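PDB 6MEL: succinate--CoA ligase subunit alpha from Campylobacter jejuni, which is the alpha subunit of a succinate--CoA ligase, pairing a Rossmann-like CoA-binding domain with a CoA-ligase domain. Local coordinates for residues I183-F195 with L214-K228. Residues are numbered along the deposited sequence; the frame is centred on the assembly and turned at random.
Sequences IIGLAYKELLSEF and LEVEAAKFIKENISK
The amine of K228 is gripped by three carbonyls: across the contact it donates to F195 O, with NZ 2.8 Å from that oxygen and in the carbonyl plane, and it also reaches the backbone oxygens of Q196 and T201. Its extended chain thereby ties K228, past the C-terminal part of the second helix, to the last turns of helix 188-197. Further up, F221 stands with CG anti to its backbone N (chi1 175°), which carries the ring over to K189. The lysine CG lies over one face, 4.0 Å from the ring centroid, while N225 ND2, bonded to F221 O, sits above the opposite face. S193 OG meets the ring edge in plane, 3.4 Å from F221 CZ, and donates its own proton to K189 O. Beyond the ring, K189 NZ and E217 OE1 carry opposite charges 4.7 Å apart, near but not in contact. Deeper in, L192 inserts CD1 against I222 CG1 at 3.6 Å and sets CB against I226 CD1. The Y188 ring crosses L214 at about a right angle, its CD2 edge at L214 CB, and lies obliquely against E215 CG. Y188 OH bonds to I207 O, and the E215 carboxylate forms salt bridges with K153 and K262. The axes of segments 188-195 and 214-225 approach to 10.2 Å and run 30° from parallel, with L192 and Y188 also touching strands 148-152 and 203-209: neighbouring helices packed on a largely parallel sheet, the alpha/beta layering of the CoA-ligase domain.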
# COMPACT_ATOMS: atom_id res chain seq x y z
N ILE A 183 6.37 -3.01 -4.37
CA ILE A 183 7.26 -3.43 -5.48
C ILE A 183 6.55 -3.19 -6.82
O ILE A 183 5.46 -3.73 -7.03
CB ILE A 183 7.65 -4.90 -5.33
CG1 ILE A 183 8.33 -5.22 -4.00
CG2 ILE A 183 8.48 -5.36 -6.52
CD1 ILE A 183 8.60 -6.72 -3.85
N ILE A 184 7.20 -2.43 -7.70
CA ILE A 184 6.71 -2.14 -9.01
C ILE A 184 7.85 -2.40 -9.99
O ILE A 184 8.91 -2.84 -9.60
CB ILE A 184 6.19 -0.69 -9.09
CG1 ILE A 184 7.24 0.33 -8.64
CG2 ILE A 184 4.89 -0.53 -8.29
CD1 ILE A 184 6.89 1.74 -9.01
N GLY A 185 7.59 -2.15 -11.27
CA GLY A 185 8.55 -2.41 -12.30
C GLY A 185 9.31 -1.15 -12.67
O GLY A 185 9.98 -0.53 -11.83
N LEU A 186 9.22 -0.78 -13.95
CA LEU A 186 9.82 0.45 -14.42
C LEU A 186 9.31 1.62 -13.56
O LEU A 186 8.12 1.72 -13.21
CB LEU A 186 9.44 0.69 -15.88
CG LEU A 186 9.95 -0.32 -16.90
CD1 LEU A 186 9.40 0.01 -18.28
CD2 LEU A 186 11.47 -0.36 -16.95
N ALA A 187 10.22 2.53 -13.21
CA ALA A 187 9.85 3.70 -12.42
C ALA A 187 10.48 4.99 -13.00
O ALA A 187 10.68 5.09 -14.18
CB ALA A 187 10.24 3.44 -10.99
N TYR A 188 10.82 5.95 -12.15
CA TYR A 188 11.20 7.29 -12.59
C TYR A 188 12.49 7.23 -13.41
O TYR A 188 12.57 7.80 -14.49
CB TYR A 188 11.34 8.24 -11.40
CG TYR A 188 10.07 8.34 -10.60
CD1 TYR A 188 8.95 8.97 -11.12
CD2 TYR A 188 9.95 7.71 -9.37
CE1 TYR A 188 7.75 8.99 -10.43
CE2 TYR A 188 8.76 7.74 -8.67
CZ TYR A 188 7.66 8.39 -9.19
OH TYR A 188 6.50 8.47 -8.46
N LYS A 189 13.52 6.54 -12.90
CA LYS A 189 14.85 6.60 -13.55
C LYS A 189 14.78 6.08 -14.98
O LYS A 189 15.27 6.73 -15.88
CB LYS A 189 15.88 5.74 -12.83
CG LYS A 189 16.31 6.32 -11.50
CD LYS A 189 17.32 5.45 -10.77
CE LYS A 189 17.93 6.28 -9.66
NZ LYS A 189 18.74 5.44 -8.74
N GLU A 190 14.19 4.89 -15.16
CA GLU A 190 14.15 4.23 -16.46
C GLU A 190 13.29 5.05 -17.43
O GLU A 190 13.66 5.24 -18.60
CB GLU A 190 13.54 2.83 -16.35
CG GLU A 190 14.34 1.88 -15.46
CD GLU A 190 14.04 1.87 -13.96
OE1 GLU A 190 13.24 2.72 -13.37
OE2 GLU A 190 14.60 0.97 -13.34
N LEU A 191 12.14 5.53 -16.96
CA LEU A 191 11.23 6.23 -17.83
C LEU A 191 11.72 7.65 -18.13
O LEU A 191 11.54 8.15 -19.24
CB LEU A 191 9.83 6.21 -17.21
CG LEU A 191 9.21 4.82 -17.15
CD1 LEU A 191 7.87 4.85 -16.45
CD2 LEU A 191 9.04 4.25 -18.53
N LEU A 192 12.34 8.31 -17.15
CA LEU A 192 12.94 9.64 -17.42
C LEU A 192 14.04 9.51 -18.49
O LEU A 192 14.10 10.34 -19.40
CB LEU A 192 13.51 10.25 -16.14
CG LEU A 192 12.51 10.77 -15.12
CD1 LEU A 192 13.17 10.93 -13.77
CD2 LEU A 192 11.92 12.10 -15.54
N SER A 193 14.84 8.43 -18.44
CA SER A 193 15.85 8.19 -19.50
C SER A 193 15.21 7.99 -20.87
O SER A 193 15.73 8.47 -21.85
CB SER A 193 16.74 7.01 -19.21
OG SER A 193 17.33 7.18 -17.94
N GLU A 194 14.12 7.20 -20.95
CA GLU A 194 13.39 7.05 -22.22
C GLU A 194 12.93 8.42 -22.74
O GLU A 194 13.05 8.69 -23.93
CB GLU A 194 12.19 6.13 -22.07
CG GLU A 194 12.59 4.68 -21.92
CD GLU A 194 12.99 3.99 -23.21
OE1 GLU A 194 12.68 4.49 -24.33
OE2 GLU A 194 13.57 2.93 -23.10
N PHE A 195 12.35 9.24 -21.86
CA PHE A 195 11.78 10.55 -22.26
C PHE A 195 12.90 11.52 -22.71
O PHE A 195 12.70 12.32 -23.60
CB PHE A 195 10.94 11.17 -21.14
CG PHE A 195 9.54 10.62 -21.00
CD1 PHE A 195 8.67 10.60 -22.09
CD2 PHE A 195 9.09 10.11 -19.81
CE1 PHE A 195 7.39 10.10 -21.97
CE2 PHE A 195 7.79 9.62 -19.69
CZ PHE A 195 6.96 9.60 -20.76
N LEU A 214 11.82 6.17 -3.79
CA LEU A 214 12.13 6.26 -5.25
C LEU A 214 12.28 7.73 -5.68
O LEU A 214 13.20 8.06 -6.47
CB LEU A 214 11.05 5.57 -6.10
CG LEU A 214 11.08 4.03 -6.12
CD1 LEU A 214 9.91 3.53 -6.95
CD2 LEU A 214 12.39 3.47 -6.68
N GLU A 215 11.40 8.59 -5.18
CA GLU A 215 11.37 9.99 -5.63
C GLU A 215 12.59 10.77 -5.08
O GLU A 215 13.06 11.70 -5.72
CB GLU A 215 10.03 10.64 -5.25
CG GLU A 215 8.81 9.97 -5.88
CD GLU A 215 8.17 8.89 -5.03
OE1 GLU A 215 8.88 8.29 -4.18
OE2 GLU A 215 6.96 8.67 -5.18
N VAL A 216 13.10 10.39 -3.91
CA VAL A 216 14.34 11.00 -3.34
C VAL A 216 15.53 10.62 -4.24
O VAL A 216 16.22 11.47 -4.74
CB VAL A 216 14.61 10.55 -1.89
CG1 VAL A 216 15.96 11.07 -1.34
CG2 VAL A 216 13.47 10.95 -0.98
N GLU A 217 15.70 9.32 -4.50
CA GLU A 217 16.77 8.81 -5.36
C GLU A 217 16.68 9.40 -6.77
O GLU A 217 17.74 9.65 -7.38
CB GLU A 217 16.79 7.28 -5.44
CG GLU A 217 17.17 6.64 -4.10
CD GLU A 217 16.74 5.18 -3.92
OE1 GLU A 217 16.27 4.54 -4.89
OE2 GLU A 217 16.88 4.67 -2.78
N ALA A 218 15.46 9.62 -7.29
CA ALA A 218 15.27 10.20 -8.63
C ALA A 218 15.85 11.63 -8.71
O ALA A 218 16.23 12.07 -9.77
CB ALA A 218 13.81 10.24 -9.02
N ALA A 219 15.91 12.34 -7.60
CA ALA A 219 16.25 13.76 -7.63
C ALA A 219 17.71 13.95 -8.11
O ALA A 219 17.99 14.67 -9.06
CB ALA A 219 16.03 14.36 -6.29
N LYS A 220 18.63 13.23 -7.49
CA LYS A 220 20.02 13.31 -7.86
C LYS A 220 20.22 12.79 -9.28
O LYS A 220 20.94 13.37 -10.07
CB LYS A 220 20.86 12.47 -6.91
CG LYS A 220 22.35 12.61 -7.15
CD LYS A 220 23.09 11.50 -6.49
CE LYS A 220 24.15 12.03 -5.56
NZ LYS A 220 25.22 11.02 -5.46
N PHE A 221 19.54 11.68 -9.59
CA PHE A 221 19.59 11.11 -10.89
C PHE A 221 19.19 12.16 -11.94
O PHE A 221 19.81 12.21 -13.00
CB PHE A 221 18.71 9.87 -10.96
CG PHE A 221 18.61 9.29 -12.34
CD1 PHE A 221 19.53 8.34 -12.77
CD2 PHE A 221 17.64 9.73 -13.22
CE1 PHE A 221 19.46 7.84 -14.06
CE2 PHE A 221 17.57 9.22 -14.51
CZ PHE A 221 18.47 8.27 -14.92
N ILE A 222 18.11 12.91 -11.71
CA ILE A 222 17.65 13.95 -12.65
C ILE A 222 18.78 14.99 -12.86
O ILE A 222 19.17 15.31 -13.99
CB ILE A 222 16.33 14.58 -12.17
CG1 ILE A 222 15.16 13.61 -12.42
CG2 ILE A 222 16.07 15.92 -12.86
CD1 ILE A 222 13.99 13.84 -11.51
N LYS A 223 19.32 15.50 -11.75
CA LYS A 223 20.38 16.50 -11.83
C LYS A 223 21.52 16.01 -12.73
O LYS A 223 21.97 16.73 -13.55
CB LYS A 223 20.92 16.78 -10.42
CG LYS A 223 22.01 17.84 -10.37
CD LYS A 223 21.50 19.19 -10.79
CE LYS A 223 22.47 20.29 -10.40
NZ LYS A 223 22.41 21.40 -11.37
N GLU A 224 21.93 14.75 -12.55
CA GLU A 224 23.08 14.20 -13.22
C GLU A 224 22.76 13.73 -14.64
O GLU A 224 23.67 13.64 -15.43
CB GLU A 224 23.69 13.09 -12.38
CG GLU A 224 24.55 13.64 -11.25
CD GLU A 224 24.93 12.69 -10.12
OE1 GLU A 224 24.77 11.47 -10.30
OE2 GLU A 224 25.37 13.18 -9.06
N ASN A 225 21.51 13.42 -14.99
CA ASN A 225 21.31 12.70 -16.26
C ASN A 225 20.23 13.31 -17.15
O ASN A 225 20.16 12.94 -18.30
CB ASN A 225 20.95 11.23 -16.03
CG ASN A 225 22.06 10.50 -15.31
OD1 ASN A 225 23.00 10.05 -15.94
ND2 ASN A 225 22.00 10.45 -13.99
N ILE A 226 19.32 14.12 -16.61
CA ILE A 226 18.13 14.52 -17.34
C ILE A 226 18.17 16.04 -17.50
O ILE A 226 17.99 16.77 -16.53
CB ILE A 226 16.86 14.07 -16.58
CG1 ILE A 226 16.89 12.57 -16.25
CG2 ILE A 226 15.60 14.43 -17.34
CD1 ILE A 226 16.75 11.68 -17.46
N SER A 227 18.31 16.52 -18.74
CA SER A 227 18.39 17.97 -18.95
C SER A 227 17.02 18.56 -19.33
O SER A 227 16.81 19.76 -19.25
CB SER A 227 19.46 18.27 -19.99
OG SER A 227 19.07 17.71 -21.22
N LYS A 228 16.08 17.73 -19.78
CA LYS A 228 14.71 18.21 -19.97
C LYS A 228 14.11 18.59 -18.63
O LYS A 228 14.40 17.97 -17.60
CB LYS A 228 13.85 17.17 -20.69
CG LYS A 228 14.38 16.88 -22.09
CD LYS A 228 13.54 15.97 -22.95
CE LYS A 228 14.23 15.72 -24.29
NZ LYS A 228 13.57 14.61 -25.04
O HOH W 1 16.11 4.44 -7.30